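Local coordinates for protein P47 (PDB 6EKT), which is a TULIP-family protein of a botulinum neurotoxin gene cluster and may belong to a progenitor complex that protects the toxin in the gut, at residues E270-S273 against G279-V282; L253-S258 against E398-F403; I142-N147 against Y157-L162; V197-T202 against D206-I211. All coordinates share one frame; numbering follows the deposited sequence. Where two conformers were deposited one is given.

Contact 1 of 4, residues E270-S273 against G279-V282; sequences EVIS and GRIV
V271 and I281 face each other as a non-hydrogen-bonded antiparallel pair on the helix-covered side of this contact, with V271 CG2 3.8 Å from I281 CG1. Their side chains pack on helix 244-252: both touch L248, V271 also reaches Q249, and I281 reaches V252. V271 CG1 has R280 O as its nearest partner across the contact, at 3.8 Å. The backbones themselves come close at G279, which carries no side chain and whose CA lies 3.1 Å from I272 O. The two strands form a beta hairpin at one end of the large antiparallel sheet, their local axes 143° apart. Four backbone hydrogen bonds join E270 to V282 and I272 to R280; the shortest, I272 N to R280 O, measures 2.7 Å. On the other side E270, I272, R280 and V282 all remain partly exposed to solvent, although their contacts are just as close. There chi1 of -66° sets V282 CG1 anti to the carbonyl carbon and leaves CG2 between that carbon and the backbone N, 3.7 Å from I272 CG1. R280 runs alongside I272, extended from CG to NE, with I272 CB over one guanidinium face near the rim and I272 CG2 4.0 Å from R280 NH2.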
loop_
_atom_site.group_PDB
_atom_site.type_symbol
_atom_site.label_atom_id
_atom_site.label_comp_id
_atom_site.label_asym_id
_atom_site.label_seq_id
_atom_site.Cartn_x
_atom_site.Cartn_y
_atom_site.Cartn_z
ATOM N N GLU A 270 -7.552 -0.334 -22.045
ATOM C CA GLU A 270 -6.235 -0.712 -21.548
ATOM C C GLU A 270 -5.571 0.477 -20.859
ATOM O O GLU A 270 -5.913 1.635 -21.125
ATOM C CB GLU A 270 -5.352 -1.232 -22.702
ATOM C CG GLU A 270 -4.832 -0.155 -23.639
ATOM C CD GLU A 270 -4.125 -0.723 -24.852
ATOM O OE1 GLU A 270 -4.812 -1.017 -25.835
ATOM O OE2 GLU A 270 -2.884 -0.876 -24.827
ATOM N N VAL A 271 -4.588 0.171 -20.005
ATOM C CA VAL A 271 -3.791 1.182 -19.343
ATOM C C VAL A 271 -2.549 1.492 -20.179
ATOM O O VAL A 271 -1.783 0.593 -20.524
ATOM C CB VAL A 271 -3.358 0.717 -17.918
ATOM C CG1 VAL A 271 -2.330 1.672 -17.332
ATOM C CG2 VAL A 271 -4.571 0.617 -17.004
ATOM N N ILE A 272 -2.364 2.767 -20.511
ATOM C CA ILE A 272 -1.114 3.241 -21.096
ATOM C C ILE A 272 -0.219 3.687 -19.933
ATOM O O ILE A 272 -0.603 4.558 -19.144
ATOM C CB ILE A 272 -1.370 4.425 -22.068
ATOM C CG1 ILE A 272 -2.452 4.068 -23.106
ATOM C CG2 ILE A 272 -0.070 4.947 -22.691
ATOM C CD1 ILE A 272 -2.118 2.960 -24.100
ATOM N N SER A 273 0.961 3.084 -19.836
ATOM C CA SER A 273 1.928 3.461 -18.820
ATOM C C SER A 273 2.511 4.816 -19.168
ATOM O O SER A 273 2.724 5.129 -20.345
ATOM C CB SER A 273 3.035 2.416 -18.709
ATOM O OG SER A 273 2.515 1.205 -18.197
ATOM N N GLY A 279 -0.123 5.965 -14.980
ATOM C CA GLY A 279 -0.694 5.682 -16.290
ATOM C C GLY A 279 -2.022 6.358 -16.526
ATOM O O GLY A 279 -2.484 7.165 -15.712
ATOM N N ARG A 280 -2.638 5.998 -17.641
ATOM C CA ARG A 280 -3.979 6.485 -17.991
ATOM C C ARG A 280 -4.689 5.400 -18.790
ATOM O O ARG A 280 -4.058 4.450 -19.229
ATOM C CB ARG A 280 -3.898 7.809 -18.780
ATOM C CG ARG A 280 -3.069 7.717 -20.036
ATOM C CD ARG A 280 -2.629 9.088 -20.553
ATOM N NE ARG A 280 -1.865 8.873 -21.774
ATOM C CZ ARG A 280 -2.397 8.664 -22.976
ATOM N NH1 ARG A 280 -3.718 8.692 -23.157
ATOM N NH2 ARG A 280 -1.593 8.443 -24.011
ATOM N N ILE A 281 -6.000 5.551 -18.967
ATOM C CA ILE A 281 -6.812 4.521 -19.596
ATOM C C ILE A 281 -7.341 5.064 -20.922
ATOM O O ILE A 281 -7.716 6.242 -21.026
ATOM C CB ILE A 281 -7.958 4.008 -18.667
ATOM C CG1 ILE A 281 -7.383 3.131 -17.530
ATOM C CG2 ILE A 281 -8.991 3.206 -19.468
ATOM C CD1 ILE A 281 -8.361 2.720 -16.436
ATOM N N VAL A 282 -7.300 4.208 -21.938
ATOM C CA VAL A 282 -7.848 4.528 -23.260
ATOM C C VAL A 282 -8.669 3.339 -23.756
ATOM O O VAL A 282 -8.476 2.214 -23.301
ATOM C CB VAL A 282 -6.754 4.863 -24.295
ATOM C CG1 VAL A 282 -6.011 6.157 -23.930
ATOM C CG2 VAL A 282 -5.798 3.683 -24.526
#

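Contact 2 of 4, residues L253-S258 against E398-F403; sequences LSRLSS and ELINNF
R255 reaches E398 and I400 with one bent side chain. The polar part is a hydrogen bond from R255 NE to E398 O, 2.8 Å long and nearly straight at 168°. The acceptor lies in the guanidinium plane, at its edge, whereas the donor is tilted from the carbonyl plane. R255 NH2 adds a weak bond to the same oxygen at 3.3 Å, so one backbone carbonyl holds the guanidinium edge. The carboxylate of E398 is not the partner: R255 NH2 and E398 OE1 stay 5.7 Å apart.

Apolar contact comes from the stem of the arginine. A bend at chi2 (-68°) puts R255 CD 3.7 Å from I400 CD1, the two side chains crossing at about a right angle, and chi3 (-53°) then turns NE to E398 O. S258 CB covers one guanidinium face toward the rim.

A water forms the third link, donating to S258 OG and accepting from E398 N, each at 2.9 Å. S258 OG in turn donates to R255 O, which also accepts from S258 N. That backbone bond closes the type I beta turn R255-S258, here docked by an arginine-to-carbonyl bond where short strand 397-398 leads on toward helix 403-409.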
loop_
_atom_site.group_PDB
_atom_site.type_symbol
_atom_site.label_atom_id
_atom_site.label_comp_id
_atom_site.label_asym_id
_atom_site.label_seq_id
_atom_site.Cartn_x
_atom_site.Cartn_y
_atom_site.Cartn_z
ATOM N N LEU A 253 -10.020 -0.535 -14.288
ATOM C CA LEU A 253 -10.189 -1.060 -15.659
ATOM C C LEU A 253 -11.382 -2.005 -15.806
ATOM O O LEU A 253 -12.103 -1.908 -16.787
ATOM C CB LEU A 253 -8.900 -1.729 -16.197
ATOM C CG LEU A 253 -8.794 -2.008 -17.714
ATOM C CD1 LEU A 253 -8.703 -0.694 -18.499
ATOM C CD2 LEU A 253 -7.608 -2.904 -18.050
ATOM N N SER A 254 -11.606 -2.876 -14.823
ATOM C CA SER A 254 -12.705 -3.861 -14.884
ATOM C C SER A 254 -14.046 -3.381 -14.304
ATOM O O SER A 254 -15.016 -4.172 -14.222
ATOM C CB SER A 254 -12.288 -5.165 -14.204
ATOM O OG SER A 254 -12.234 -4.956 -12.808
ATOM N N ARG A 255 -14.119 -2.099 -13.932
ATOM C CA ARG A 255 -15.351 -1.528 -13.379
ATOM C C ARG A 255 -15.857 -0.281 -14.104
ATOM O O ARG A 255 -17.029 0.028 -13.991
ATOM C CB ARG A 255 -15.198 -1.211 -11.892
ATOM C CG ARG A 255 -14.927 -2.430 -11.001
ATOM C CD ARG A 255 -16.134 -3.369 -10.928
ATOM N NE ARG A 255 -17.357 -2.661 -10.538
ATOM C CZ ARG A 255 -18.585 -3.157 -10.639
ATOM N NH1 ARG A 255 -18.786 -4.376 -11.121
ATOM N NH2 ARG A 255 -19.627 -2.429 -10.261
ATOM N N LEU A 256 -14.984 0.432 -14.822
ATOM C CA LEU A 256 -15.383 1.715 -15.467
ATOM C C LEU A 256 -16.532 1.541 -16.476
ATOM O O LEU A 256 -17.282 2.486 -16.708
ATOM C CB LEU A 256 -14.196 2.408 -16.146
ATOM C CG LEU A 256 -13.592 1.812 -17.431
ATOM C CD1 LEU A 256 -14.234 2.350 -18.726
ATOM C CD2 LEU A 256 -12.084 2.062 -17.464
ATOM N N SER A 257 -16.650 0.340 -17.053
ATOM C CA SER A 257 -17.669 0.063 -18.091
ATOM C C SER A 257 -18.912 -0.670 -17.562
ATOM O O SER A 257 -19.766 -1.104 -18.354
ATOM C CB SER A 257 -17.045 -0.713 -19.250
ATOM O OG SER A 257 -16.712 -2.038 -18.862
ATOM N N SER A 258 -19.028 -0.788 -16.237
ATOM C CA SER A 258 -20.181 -1.460 -15.593
ATOM C C SER A 258 -21.574 -0.902 -15.952
ATOM O O SER A 258 -22.546 -1.647 -15.864
ATOM C CB SER A 258 -20.022 -1.519 -14.070
ATOM O OG SER A 258 -19.852 -0.217 -13.556
ATOM N N GLU A 398 -19.125 2.016 -9.512
ATOM C CA GLU A 398 -18.708 1.544 -8.203
ATOM C C GLU A 398 -17.486 0.644 -8.330
ATOM O O GLU A 398 -17.383 -0.150 -9.268
ATOM C CB GLU A 398 -19.869 0.762 -7.571
ATOM C CG GLU A 398 -19.925 0.780 -6.057
ATOM C CD GLU A 398 -21.180 0.080 -5.525
ATOM O OE1 GLU A 398 -22.284 0.332 -6.040
ATOM O OE2 GLU A 398 -21.056 -0.719 -4.584
ATOM N N LEU A 399 -16.559 0.764 -7.375
ATOM C CA LEU A 399 -15.524 -0.233 -7.230
ATOM C C LEU A 399 -16.097 -1.411 -6.475
ATOM O O LEU A 399 -17.091 -1.277 -5.747
ATOM C CB LEU A 399 -14.319 0.326 -6.460
ATOM C CG LEU A 399 -13.617 1.582 -7.000
ATOM C CD1 LEU A 399 -12.428 1.889 -6.097
ATOM C CD2 LEU A 399 -13.153 1.438 -8.447
ATOM N N ILE A 400 -15.465 -2.564 -6.653
ATOM C CA ILE A 400 -15.689 -3.710 -5.783
ATOM C C ILE A 400 -14.965 -3.396 -4.486
ATOM O O ILE A 400 -13.740 -3.148 -4.477
ATOM C CB ILE A 400 -15.101 -4.999 -6.378
ATOM C CG1 ILE A 400 -15.801 -5.348 -7.690
ATOM C CG2 ILE A 400 -15.173 -6.158 -5.373
ATOM C CD1 ILE A 400 -14.857 -5.971 -8.689
ATOM N N ASN A 401 -15.712 -3.395 -3.388
ATOM C CA ASN A 401 -15.092 -3.241 -2.091
ATOM C C ASN A 401 -14.600 -4.608 -1.610
ATOM O O ASN A 401 -15.379 -5.368 -1.035
ATOM C CB ASN A 401 -16.063 -2.580 -1.088
ATOM C CG ASN A 401 -15.457 -2.416 0.311
ATOM O OD1 ASN A 401 -14.515 -3.111 0.684
ATOM N ND2 ASN A 401 -16.016 -1.502 1.095
ATOM N N ASN A 402 -13.330 -4.923 -1.881
ATOM C CA ASN A 402 -12.649 -6.093 -1.278
ATOM C C ASN A 402 -11.471 -5.639 -0.395
ATOM O O ASN A 402 -10.438 -6.316 -0.325
ATOM C CB ASN A 402 -12.155 -7.064 -2.365
ATOM C CG ASN A 402 -11.084 -6.453 -3.266
ATOM O OD1 ASN A 402 -10.872 -5.239 -3.277
ATOM N ND2 ASN A 402 -10.390 -7.302 -4.014
ATOM N N PHE A 403 -11.652 -4.510 0.284
ATOM C CA PHE A 403 -10.535 -3.766 0.887
ATOM C C PHE A 403 -9.937 -4.488 2.097
ATOM O O PHE A 403 -8.708 -4.469 2.288
ATOM C CB PHE A 403 -10.972 -2.334 1.231
ATOM C CG PHE A 403 -11.560 -1.559 0.043
ATOM C CD1 PHE A 403 -11.060 -1.738 -1.258
ATOM C CD2 PHE A 403 -12.585 -0.624 0.241
ATOM C CE1 PHE A 403 -11.588 -1.029 -2.337
ATOM C CE2 PHE A 403 -13.109 0.097 -0.837
ATOM C CZ PHE A 403 -12.604 -0.106 -2.123
HETATM O O HOH W 1 -21.014 0.374 -10.942
#

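Contact 3 of 4, residues I142-N147 against Y157-L162; sequences IVSDLN and YFNKLL
S144 and N159 bring their CA atoms to 6.8 Å, the nearest CA pair between 142-147 and 157-162. This is a strand-loop-helix connection: a classic beta bulge places I142 and V143 against V108, the chain turns a corner there, and the loop then passes alongside the helix it leads into. An Asx turn, with D145 OD1 accepting from N147 N at 3.0 Å, shapes the loop beyond S144; the same oxygen also accepts from N106 N.

The bond from CA to CB of S144 points at the helix, and chi1 of -60° sets OG beside its own backbone N, within reach of the amide of N159. F158 lies one residue earlier on the helix, and its CG, anti to the backbone N (chi1 174°), carries the ring toward the loop. Its CE2 comes to 3.6 Å from S144 O, an oblique approach; this carbonyl is buried by the contact and has no hydrogen-bonding partner in the model. F158 also packs on F93, L102 and L150. The short hydrogen bond from S144 OG to N159 OD1, 2.6 Å, arrives in the amide carbonyl plane on a lone pair, with a C=O...O angle of 115°.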
loop_
_atom_site.group_PDB
_atom_site.type_symbol
_atom_site.label_atom_id
_atom_site.label_comp_id
_atom_site.label_asym_id
_atom_site.label_seq_id
_atom_site.Cartn_x
_atom_site.Cartn_y
_atom_site.Cartn_z
ATOM N N ILE A 142 23.573 1.135 21.214
ATOM C CA ILE A 142 23.340 2.576 21.199
ATOM C C ILE A 142 23.730 3.167 22.552
ATOM O O ILE A 142 24.570 4.062 22.593
ATOM C CB ILE A 142 21.883 2.921 20.771
ATOM C CG1 ILE A 142 21.528 2.236 19.443
ATOM C CG2 ILE A 142 21.660 4.432 20.675
ATOM C CD1 ILE A 142 22.484 2.499 18.276
ATOM N N VAL A 143 23.138 2.654 23.636
ATOM C CA VAL A 143 23.430 3.068 25.020
ATOM C C VAL A 143 23.521 1.807 25.877
ATOM O O VAL A 143 22.615 0.972 25.872
ATOM C CB VAL A 143 22.337 4.006 25.617
ATOM C CG1 VAL A 143 22.763 4.544 26.980
ATOM C CG2 VAL A 143 22.022 5.173 24.687
ATOM N N SER A 144 24.616 1.670 26.619
ATOM C CA SER A 144 24.813 0.497 27.479
ATOM C C SER A 144 23.757 0.432 28.589
ATOM O O SER A 144 23.173 -0.632 28.855
ATOM C CB SER A 144 26.247 0.470 28.046
ATOM O OG SER A 144 27.183 0.424 26.974
ATOM N N ASP A 145 23.503 1.576 29.210
ATOM C CA ASP A 145 22.480 1.687 30.241
ATOM C C ASP A 145 21.894 3.092 30.258
ATOM O O ASP A 145 22.553 4.056 30.645
ATOM C CB ASP A 145 23.038 1.309 31.631
ATOM C CG ASP A 145 21.949 1.231 32.712
ATOM O OD1 ASP A 145 20.749 1.219 32.391
ATOM O OD2 ASP A 145 22.309 1.167 33.904
ATOM N N LEU A 146 20.638 3.176 29.839
ATOM C CA LEU A 146 19.867 4.415 29.865
ATOM C C LEU A 146 19.720 4.977 31.302
ATOM O O LEU A 146 19.480 6.173 31.481
ATOM C CB LEU A 146 18.502 4.157 29.219
ATOM C CG LEU A 146 17.759 5.214 28.394
ATOM C CD1 LEU A 146 18.625 5.857 27.320
ATOM C CD2 LEU A 146 16.529 4.569 27.779
ATOM N N ASN A 147 19.895 4.110 32.303
ATOM C CA ASN A 147 19.804 4.472 33.727
ATOM C C ASN A 147 21.135 4.930 34.363
ATOM O O ASN A 147 21.169 5.274 35.553
ATOM C CB ASN A 147 19.183 3.309 34.524
ATOM C CG ASN A 147 17.756 2.995 34.103
ATOM O OD1 ASN A 147 17.006 3.878 33.701
ATOM N ND2 ASN A 147 17.373 1.724 34.199
ATOM N N TYR A 157 33.314 -4.233 29.333
ATOM C CA TYR A 157 33.075 -5.682 29.403
ATOM C C TYR A 157 31.622 -6.091 29.172
ATOM O O TYR A 157 31.351 -7.130 28.532
ATOM C CB TYR A 157 33.639 -6.293 30.696
ATOM C CG TYR A 157 35.145 -6.360 30.660
ATOM C CD1 TYR A 157 35.808 -7.263 29.802
ATOM C CD2 TYR A 157 35.922 -5.507 31.449
ATOM C CE1 TYR A 157 37.206 -7.317 29.750
ATOM C CE2 TYR A 157 37.311 -5.561 31.404
ATOM C CZ TYR A 157 37.947 -6.465 30.561
ATOM O OH TYR A 157 39.336 -6.490 30.531
ATOM N N PHE A 158 30.703 -5.270 29.675
ATOM C CA PHE A 158 29.286 -5.507 29.473
ATOM C C PHE A 158 28.933 -5.508 27.974
ATOM O O PHE A 158 28.230 -6.410 27.498
ATOM C CB PHE A 158 28.423 -4.490 30.244
ATOM C CG PHE A 158 26.941 -4.611 29.957
ATOM C CD1 PHE A 158 26.201 -5.701 30.436
ATOM C CD2 PHE A 158 26.281 -3.631 29.210
ATOM C CE1 PHE A 158 24.840 -5.817 30.162
ATOM C CE2 PHE A 158 24.914 -3.737 28.947
ATOM C CZ PHE A 158 24.193 -4.828 29.418
ATOM N N ASN A 159 29.435 -4.512 27.248
ATOM C CA ASN A 159 29.173 -4.393 25.807
ATOM C C ASN A 159 29.605 -5.617 25.045
ATOM O O ASN A 159 28.859 -6.110 24.188
ATOM C CB ASN A 159 29.854 -3.157 25.224
ATOM C CG ASN A 159 29.201 -1.880 25.694
ATOM O OD1 ASN A 159 28.086 -1.905 26.251
ATOM N ND2 ASN A 159 29.899 -0.751 25.514
ATOM N N LYS A 160 30.807 -6.096 25.354
ATOM C CA LYS A 160 31.335 -7.298 24.731
ATOM C C LYS A 160 30.468 -8.515 25.055
ATOM O O LYS A 160 30.096 -9.254 24.144
ATOM C CB LYS A 160 32.791 -7.520 25.144
ATOM C CG LYS A 160 33.463 -8.690 24.447
ATOM C CD LYS A 160 33.539 -9.908 25.369
ATOM C CE LYS A 160 34.417 -11.001 24.779
ATOM N NZ LYS A 160 34.030 -12.332 25.342
ATOM N N LEU A 161 30.150 -8.705 26.335
ATOM C CA LEU A 161 29.401 -9.890 26.770
ATOM C C LEU A 161 27.928 -9.859 26.355
ATOM O O LEU A 161 27.332 -10.919 26.155
ATOM C CB LEU A 161 29.534 -10.114 28.282
ATOM C CG LEU A 161 30.924 -10.567 28.750
ATOM C CD1 LEU A 161 31.058 -10.436 30.259
ATOM C CD2 LEU A 161 31.162 -12.015 28.322
ATOM N N LEU A 162 27.352 -8.663 26.242
ATOM C CA LEU A 162 25.982 -8.523 25.721
ATOM C C LEU A 162 25.872 -9.065 24.304
ATOM O O LEU A 162 24.944 -9.797 23.985
ATOM C CB LEU A 162 25.469 -7.074 25.772
ATOM C CG LEU A 162 24.008 -6.914 25.270
ATOM C CD1 LEU A 162 23.169 -6.007 26.159
ATOM C CD2 LEU A 162 23.940 -6.447 23.816
#

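Contact 4 of 4, residues V197-T202 against D206-I211; sequences VYYSPT and DGYLFI
Y199 and Y208 lie side by side and point the same way, their rings nearly parallel at 7° between planes yet meeting rim to rim, neither over the other's face. The closest ring atoms, Y199 CD1 and Y208 CD2, are 3.5 Å apart. Both belong to a beta hairpin of strands 193-199 and 208-214, at one edge of an antiparallel sheet. Paired backbone hydrogen bonds join V197 to F210 and Y199 to Y208, as expected for this register.

P201 crosses Y208 obliquely and makes a CH-pi contact: P201 CG stands 4.1 Å from the ring centroid, 21° off the normal. Thus the Y208 ring has the proline over one face and Y199 along its rim. On the same side of the sheet F210 receives Y199 CB at its edge, in the ring plane, with F210 CE2 3.6 Å from that carbon. V227 packs on both Y199 and F210.

The opposite side holds Y198 and L209. With CG anti to the backbone N (chi1 -171°), the Y198 ring swings across the neighbouring strand, placing Y208 O over one face toward the rim. Y198 CE2 also touches L209 CD1 at 3.9 Å, their side chains crossing obliquely. The phenol reaches beyond the strand pair to a hydrogen bond with N75 OD1. Beside it passes G207, whose CA lies 3.3 Å from Y198 OH.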
loop_
_atom_site.group_PDB
_atom_site.type_symbol
_atom_site.label_atom_id
_atom_site.label_comp_id
_atom_site.label_asym_id
_atom_site.label_seq_id
_atom_site.Cartn_x
_atom_site.Cartn_y
_atom_site.Cartn_z
ATOM N N VAL A 197 11.628 -0.572 6.009
ATOM C CA VAL A 197 12.073 0.784 6.362
ATOM C C VAL A 197 11.318 1.240 7.595
ATOM O O VAL A 197 10.094 1.098 7.636
ATOM C CB VAL A 197 11.774 1.809 5.222
ATOM C CG1 VAL A 197 12.364 3.179 5.545
ATOM C CG2 VAL A 197 12.366 1.342 3.914
ATOM N N TYR A 198 12.039 1.777 8.595
ATOM C CA TYR A 198 11.403 2.379 9.779
ATOM C C TYR A 198 11.248 3.865 9.549
ATOM O O TYR A 198 12.149 4.480 9.009
ATOM C CB TYR A 198 12.234 2.144 11.058
ATOM C CG TYR A 198 11.503 2.572 12.321
ATOM C CD1 TYR A 198 11.597 3.881 12.819
ATOM C CD2 TYR A 198 10.672 1.675 12.990
ATOM C CE1 TYR A 198 10.898 4.264 13.965
ATOM C CE2 TYR A 198 9.975 2.050 14.125
ATOM C CZ TYR A 198 10.096 3.333 14.611
ATOM O OH TYR A 198 9.375 3.665 15.733
ATOM N N TYR A 199 10.124 4.442 9.973
ATOM C CA TYR A 199 9.825 5.856 9.728
ATOM C C TYR A 199 9.378 6.547 11.006
ATOM O O TYR A 199 8.529 6.012 11.724
ATOM C CB TYR A 199 8.713 5.982 8.657
ATOM C CG TYR A 199 8.237 7.400 8.373
ATOM C CD1 TYR A 199 7.185 7.968 9.117
ATOM C CD2 TYR A 199 8.816 8.171 7.350
ATOM C CE1 TYR A 199 6.727 9.255 8.863
ATOM C CE2 TYR A 199 8.367 9.474 7.094
ATOM C CZ TYR A 199 7.320 10.008 7.853
ATOM O OH TYR A 199 6.850 11.283 7.610
ATOM N N SER A 200 9.919 7.744 11.256
ATOM C CA SER A 200 9.547 8.590 12.409
ATOM C C SER A 200 8.671 9.781 11.991
ATOM O O SER A 200 9.152 10.689 11.310
ATOM C CB SER A 200 10.799 9.082 13.147
ATOM O OG SER A 200 11.571 7.988 13.645
ATOM N N PRO A 201 7.378 9.781 12.383
ATOM C CA PRO A 201 6.460 10.879 12.017
ATOM C C PRO A 201 6.708 12.156 12.822
ATOM O O PRO A 201 7.289 12.092 13.917
ATOM C CB PRO A 201 5.075 10.303 12.324
ATOM C CG PRO A 201 5.324 9.279 13.379
ATOM C CD PRO A 201 6.678 8.696 13.095
ATOM N N THR A 202 6.278 13.294 12.274
ATOM C CA THR A 202 6.485 14.621 12.905
ATOM C C THR A 202 5.824 14.782 14.283
ATOM O O THR A 202 4.847 14.099 14.608
ATOM C CB THR A 202 6.003 15.765 11.997
ATOM O OG1 THR A 202 4.648 15.511 11.606
ATOM C CG2 THR A 202 6.880 15.879 10.745
ATOM N N ASP A 206 4.492 8.533 17.899
ATOM C CA ASP A 206 4.458 7.166 17.375
ATOM C C ASP A 206 5.635 6.914 16.420
ATOM O O ASP A 206 6.451 7.813 16.190
ATOM C CB ASP A 206 3.118 6.909 16.660
ATOM C CG ASP A 206 2.719 5.420 16.637
ATOM O OD1 ASP A 206 3.354 4.581 17.314
ATOM O OD2 ASP A 206 1.755 5.085 15.924
ATOM N N GLY A 207 5.738 5.686 15.904
ATOM C CA GLY A 207 6.687 5.319 14.846
ATOM C C GLY A 207 6.058 4.272 13.943
ATOM O O GLY A 207 5.143 3.540 14.376
ATOM N N TYR A 208 6.516 4.224 12.688
ATOM C CA TYR A 208 5.925 3.347 11.662
ATOM C C TYR A 208 6.924 2.335 11.093
ATOM O O TYR A 208 8.073 2.687 10.778
ATOM C CB TYR A 208 5.307 4.176 10.507
ATOM C CG TYR A 208 4.339 5.300 10.890
ATOM C CD1 TYR A 208 3.496 5.198 12.009
ATOM C CD2 TYR A 208 4.232 6.453 10.095
ATOM C CE1 TYR A 208 2.603 6.217 12.343
ATOM C CE2 TYR A 208 3.342 7.480 10.421
ATOM C CZ TYR A 208 2.536 7.353 11.558
ATOM O OH TYR A 208 1.641 8.339 11.902
ATOM N N LEU A 209 6.491 1.080 10.996
ATOM C CA LEU A 209 7.240 0.041 10.281
ATOM C C LEU A 209 6.610 -0.069 8.909
ATOM O O LEU A 209 5.361 -0.175 8.793
ATOM C CB LEU A 209 7.159 -1.327 10.984
ATOM C CG LEU A 209 8.020 -1.575 12.249
ATOM C CD1 LEU A 209 7.415 -0.866 13.438
ATOM C CD2 LEU A 209 8.113 -3.064 12.566
ATOM N N PHE A 210 7.446 -0.034 7.873
ATOM C CA PHE A 210 6.973 -0.110 6.489
ATOM C C PHE A 210 7.634 -1.240 5.740
ATOM O O PHE A 210 8.805 -1.536 5.977
ATOM C CB PHE A 210 7.241 1.210 5.747
ATOM C CG PHE A 210 6.270 2.306 6.075
ATOM C CD1 PHE A 210 4.949 2.244 5.621
ATOM C CD2 PHE A 210 6.679 3.429 6.802
ATOM C CE1 PHE A 210 4.042 3.265 5.917
ATOM C CE2 PHE A 210 5.789 4.464 7.095
ATOM C CZ PHE A 210 4.466 4.384 6.656
ATOM N N ILE A 211 6.882 -1.863 4.833
ATOM C CA ILE A 211 7.450 -2.780 3.831
ATOM C C ILE A 211 7.140 -2.151 2.479
ATOM O O ILE A 211 5.977 -1.858 2.179
ATOM C CB ILE A 211 6.860 -4.223 3.941
ATOM C CG1 ILE A 211 7.322 -4.893 5.242
ATOM C CG2 ILE A 211 7.242 -5.084 2.729
ATOM C CD1 ILE A 211 6.506 -6.125 5.658
#

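Overall arrangement
From the N terminus, contact 3 closes first, a short loop tying the end of strand 124-141 to helix 152-168 in one arm of the elongated protein. Contact 4 follows as a hairpin at the edge of the six-stranded sheet that also includes strand 29-34; its centre is about 26 Å from that of contact 3. Contact 2 spans 139 residues, bringing the loop after helix 244-252 to the chain before helix 403-409, and contact 1, a hairpin, falls within that span. These two touch through L253 and L256 packing on E270 and I281. Contacts 1 and 3 lie on opposite sides of the chain's centre, about 56 Å apart between centres.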